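Local atomic coordinates of SusD homolog (Bacteroides ovatus, PDB entry 4F53), a protein that probably binds mucin O-glycans at the outer membrane as a lipoprotein of the SusD/RagB family. Residues A[249-252]-A[253-257]; A[45-48]-A[49-53]. All blocks are in the same frame, centred on the assembly; numbering follows the deposited sequence.

Interaction 1 of 2, residues A[249-252]-A[253-257]; sequences NPWQ and RFMVL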
# COMPACT_ATOMS: atom_id res chain seq x y z
N ASN A 249 -14.31 10.42 2.56
CA ASN A 249 -13.47 9.29 2.18
C ASN A 249 -13.59 9.10 0.65
O ASN A 249 -14.71 8.92 0.15
CB ASN A 249 -13.85 8.01 2.94
CG ASN A 249 -12.86 6.90 2.75
OD1 ASN A 249 -12.51 6.54 1.64
ND2 ASN A 249 -12.40 6.32 3.84
N PRO A 250 -12.46 9.17 -0.09
CA PRO A 250 -12.54 9.09 -1.57
C PRO A 250 -13.02 7.74 -2.10
O PRO A 250 -13.54 7.70 -3.20
CB PRO A 250 -11.09 9.38 -2.00
CG PRO A 250 -10.24 8.98 -0.84
CD PRO A 250 -11.07 9.38 0.36
N TRP A 251 -12.86 6.64 -1.34
CA TRP A 251 -13.31 5.30 -1.74
C TRP A 251 -14.81 5.23 -1.94
O TRP A 251 -15.26 4.43 -2.75
CB TRP A 251 -12.89 4.25 -0.73
CG TRP A 251 -11.41 4.03 -0.75
CD1 TRP A 251 -10.47 4.57 0.10
CD2 TRP A 251 -10.68 3.26 -1.71
NE1 TRP A 251 -9.21 4.16 -0.27
CE2 TRP A 251 -9.30 3.36 -1.38
CE3 TRP A 251 -11.05 2.49 -2.84
CZ2 TRP A 251 -8.30 2.67 -2.11
CZ3 TRP A 251 -10.05 1.86 -3.58
CH2 TRP A 251 -8.71 1.94 -3.21
N GLN A 252 -15.58 6.08 -1.22
CA GLN A 252 -17.03 6.16 -1.38
C GLN A 252 -17.36 6.63 -2.81
O GLN A 252 -18.32 6.18 -3.41
CB GLN A 252 -17.67 7.08 -0.33
CG GLN A 252 -19.21 7.11 -0.41
CD GLN A 252 -19.74 8.18 -1.36
OE1 GLN A 252 -19.05 9.11 -1.80
NE2 GLN A 252 -20.98 8.06 -1.73
N ARG A 253 -16.52 7.49 -3.38
CA ARG A 253 -16.66 7.95 -4.75
C ARG A 253 -16.30 6.84 -5.73
O ARG A 253 -17.12 6.48 -6.58
CB ARG A 253 -15.75 9.19 -5.01
CG ARG A 253 -16.05 10.42 -4.19
CD ARG A 253 -17.45 10.93 -4.41
NE ARG A 253 -17.60 12.30 -3.94
CZ ARG A 253 -18.34 12.68 -2.91
NH1 ARG A 253 -19.02 11.78 -2.21
NH2 ARG A 253 -18.41 13.96 -2.56
N PHE A 254 -15.10 6.26 -5.58
CA PHE A 254 -14.58 5.24 -6.51
C PHE A 254 -15.46 4.03 -6.58
O PHE A 254 -15.75 3.56 -7.68
CB PHE A 254 -13.15 4.79 -6.17
CG PHE A 254 -12.17 5.89 -5.80
CD1 PHE A 254 -12.27 7.15 -6.37
CD2 PHE A 254 -11.14 5.64 -4.90
CE1 PHE A 254 -11.41 8.18 -5.99
CE2 PHE A 254 -10.25 6.65 -4.54
CZ PHE A 254 -10.40 7.92 -5.09
N MSE A 255 -15.90 3.55 -5.42
CA MSE A 255 -16.69 2.34 -5.34
C MSE A 255 -18.21 2.59 -5.46
O MSE A 255 -18.85 2.07 -6.37
CB MSE A 255 -16.37 1.61 -4.02
CG MSE A 255 -14.89 1.16 -3.91
SE MSE A 255 -14.70 -0.63 -4.68
CE MSE A 255 -12.88 -1.05 -4.21
N VAL A 256 -18.78 3.34 -4.52
CA VAL A 256 -20.22 3.48 -4.41
C VAL A 256 -20.81 4.48 -5.41
O VAL A 256 -21.66 4.09 -6.21
CB VAL A 256 -20.67 3.78 -2.95
CG1 VAL A 256 -22.19 3.79 -2.84
CG2 VAL A 256 -20.09 2.75 -1.97
N LEU A 257 -20.40 5.75 -5.36
CA LEU A 257 -20.98 6.77 -6.22
C LEU A 257 -20.66 6.59 -7.72
O LEU A 257 -21.59 6.59 -8.53
CB LEU A 257 -20.55 8.18 -5.77
CG LEU A 257 -21.43 9.34 -6.26
CD1 LEU A 257 -22.79 9.28 -5.61
CD2 LEU A 257 -20.79 10.67 -5.94
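Phe254 points the edge of its ring at the six-membered ring of Trp251, making a T-shaped pair in the short, N-capped helix 250-257. The centroids are 5.5 Å apart and the planes meet at 73°. Near the rim of the indole, CD2 of Phe254 approaches CE3 of Trp251 to 3.8 Å. The phenyl ring also has a second task. Its CG lies beside the backbone N (chi1 -43°), and this folds the ring back beneath the preceding turn, where Pro250 O sits 3.3 Å above the ring plane and over its centre. That oxygen also accepts the backbone N-H of Phe254, so one residue both bonds and covers it. Farther along the ring, CZ meets CB of Pro250 at 3.5 Å. On the indole, the selenomethionine Met255 runs side by side with Trp251 and brings CE within 4.1 Å of CZ3. Beyond them, Val62 of a neighbouring strand touches both residues.

The more polar flank is built differently. Gln252 sends CG anti to its backbone N and then bends at the next bond, which carries OE1 to NH1 of Arg253 at 2.7 Å. The oxygen lies at the guanidinium edge, close to its plane, while the amide stands almost perpendicular to that group, at 79°. Arg253 NE has a long, weak ion pair with Glu44. Toward its end the helix widens into a pi-type turn: Gln252 O accepts from Leu257 N at 2.9 Å and only weakly from Val256 N. At the other end, Asn249 stands at the N-cap, just before the helix. ND2 of Asn249 is bonded to Asp330 O, while OD1 takes Trp251 N in its carbonyl plane at 3.0 Å.

Interaction 2 of 2, residues A[45-48]-A[49-53]; sequences NFSQ and YVDCL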
# COMPACT_ATOMS: atom_id res chain seq x y z
N ASN A 45 -9.36 13.22 -6.67
CA ASN A 45 -8.75 13.21 -8.00
C ASN A 45 -7.24 12.93 -7.92
O ASN A 45 -6.57 12.92 -8.96
CB ASN A 45 -9.04 14.52 -8.78
CG ASN A 45 -8.72 15.80 -8.05
OD1 ASN A 45 -9.25 16.08 -6.97
ND2 ASN A 45 -7.93 16.65 -8.68
N PHE A 46 -6.69 12.70 -6.72
CA PHE A 46 -5.29 12.36 -6.58
C PHE A 46 -5.24 10.92 -6.10
O PHE A 46 -4.57 10.09 -6.72
CB PHE A 46 -4.54 13.32 -5.62
CG PHE A 46 -3.07 13.00 -5.41
CD1 PHE A 46 -2.25 12.68 -6.50
CD2 PHE A 46 -2.50 13.09 -4.15
CE1 PHE A 46 -0.90 12.39 -6.31
CE2 PHE A 46 -1.14 12.83 -3.97
CZ PHE A 46 -0.36 12.47 -5.05
N SER A 47 -6.03 10.62 -5.07
CA SER A 47 -6.24 9.30 -4.46
C SER A 47 -6.63 8.28 -5.53
O SER A 47 -6.12 7.16 -5.51
CB SER A 47 -7.35 9.38 -3.40
OG SER A 47 -7.52 8.12 -2.78
N GLN A 48 -7.54 8.66 -6.45
CA GLN A 48 -8.03 7.77 -7.51
C GLN A 48 -6.88 7.21 -8.33
O GLN A 48 -6.89 6.02 -8.64
CB GLN A 48 -9.02 8.47 -8.45
CG GLN A 48 -9.77 7.44 -9.26
CD GLN A 48 -10.86 7.97 -10.13
OE1 GLN A 48 -10.89 9.13 -10.53
NE2 GLN A 48 -11.76 7.07 -10.46
N TYR A 49 -5.88 8.03 -8.65
CA TYR A 49 -4.74 7.54 -9.40
C TYR A 49 -3.80 6.72 -8.55
O TYR A 49 -3.54 5.57 -8.88
CB TYR A 49 -3.97 8.70 -10.05
CG TYR A 49 -4.81 9.46 -11.05
CD1 TYR A 49 -4.94 9.02 -12.36
CD2 TYR A 49 -5.51 10.60 -10.66
CE1 TYR A 49 -5.75 9.70 -13.28
CE2 TYR A 49 -6.33 11.28 -11.57
CZ TYR A 49 -6.42 10.84 -12.88
OH TYR A 49 -7.22 11.50 -13.78
N VAL A 50 -3.27 7.30 -7.48
CA VAL A 50 -2.20 6.67 -6.71
C VAL A 50 -2.65 5.51 -5.86
O VAL A 50 -1.91 4.54 -5.78
CB VAL A 50 -1.35 7.69 -5.89
CG1 VAL A 50 -0.69 8.71 -6.83
CG2 VAL A 50 -2.16 8.39 -4.80
N ASP A 51 -3.83 5.58 -5.25
CA ASP A 51 -4.27 4.53 -4.33
C ASP A 51 -5.27 3.57 -4.93
O ASP A 51 -5.36 2.42 -4.50
CB ASP A 51 -4.86 5.16 -3.07
CG ASP A 51 -3.79 5.71 -2.13
OD1 ASP A 51 -2.75 4.99 -1.91
OD2 ASP A 51 -3.97 6.83 -1.62
N CYS A 52 -6.05 4.01 -5.88
CA CYS A 52 -7.06 3.14 -6.42
C CYS A 52 -6.61 2.54 -7.76
O CYS A 52 -6.41 1.33 -7.84
CB CYS A 52 -8.38 3.88 -6.55
SG CYS A 52 -9.75 2.85 -7.14
N LEU A 53 -6.42 3.36 -8.78
CA LEU A 53 -6.09 2.90 -10.12
C LEU A 53 -4.70 2.26 -10.18
O LEU A 53 -4.52 1.28 -10.89
CB LEU A 53 -6.20 4.06 -11.14
CG LEU A 53 -7.61 4.55 -11.49
CD1 LEU A 53 -7.57 5.98 -12.02
CD2 LEU A 53 -8.28 3.63 -12.51
O HOH W 1 -6.01 7.49 -0.42
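Tyr49 lays the edge of its ring against the backbone carbonyl of Asn45, one helical turn earlier. Asn45 O lies in the ring plane, 3.1 Å from both CD2 and CE2, so it meets the rim between two ring carbons. With an alanine here, that carbonyl is likely to lose the ring edge beside it, and Trp84, which pairs edge-to-face with Tyr49, would probably lose that aromatic partner. Leu53 can be followed outward from the backbone around a single oxygen. Its N donates to Gln48 O at 2.7 Å, its CB and CG each come within 3.3 Å of the same atom, and CD1 curls past it to reach Gln48 CG at 3.8 Å. Such bonds to the fifth residue back mark a pi-type turn in helix 44-58, one of the many helices of this TPR-like SusD fold. Ser47 O belongs to the same widening, for it accepts from both Asp51 N and Cys52 N. On another flank, Phe46, with CG anti to its backbone N (chi1 179°), brings CE1 to CG1 of Val50 at 3.7 Å; its ring also meets Phe92 and Lys95 of helix 82-106. The polar ends reach beyond the helix, Gln48 NE2 bonding Asp260 and Asp51 OD1 forming a salt bridge with Arg126. One water accepts from Ser47 OG at 2.9 Å and donates to Asp51 OD2.

Overall arrangement
Both interactions are turns of single helices, and the two helices pack on each other: Phe254 CZ of interaction 1 comes 3.3 Å from Gln48 N of interaction 2, and Trp251 CH2 lies 3.6 Å from Asp51 O. Their centres are 11 Å apart. Interaction 2 is the more buried, about 12 Å from the chain centre against about 18 Å, and its buried polar ends are met by a water and, from outside the two segments, by Arg126 and Asp260. Interaction 1 belongs partly to the surface; its aromatic side faces helix 44-58, whereas Val256 and Leu257 are exposed. A pi-type turn widens each helix, but only interaction 1 includes a side-chain cap.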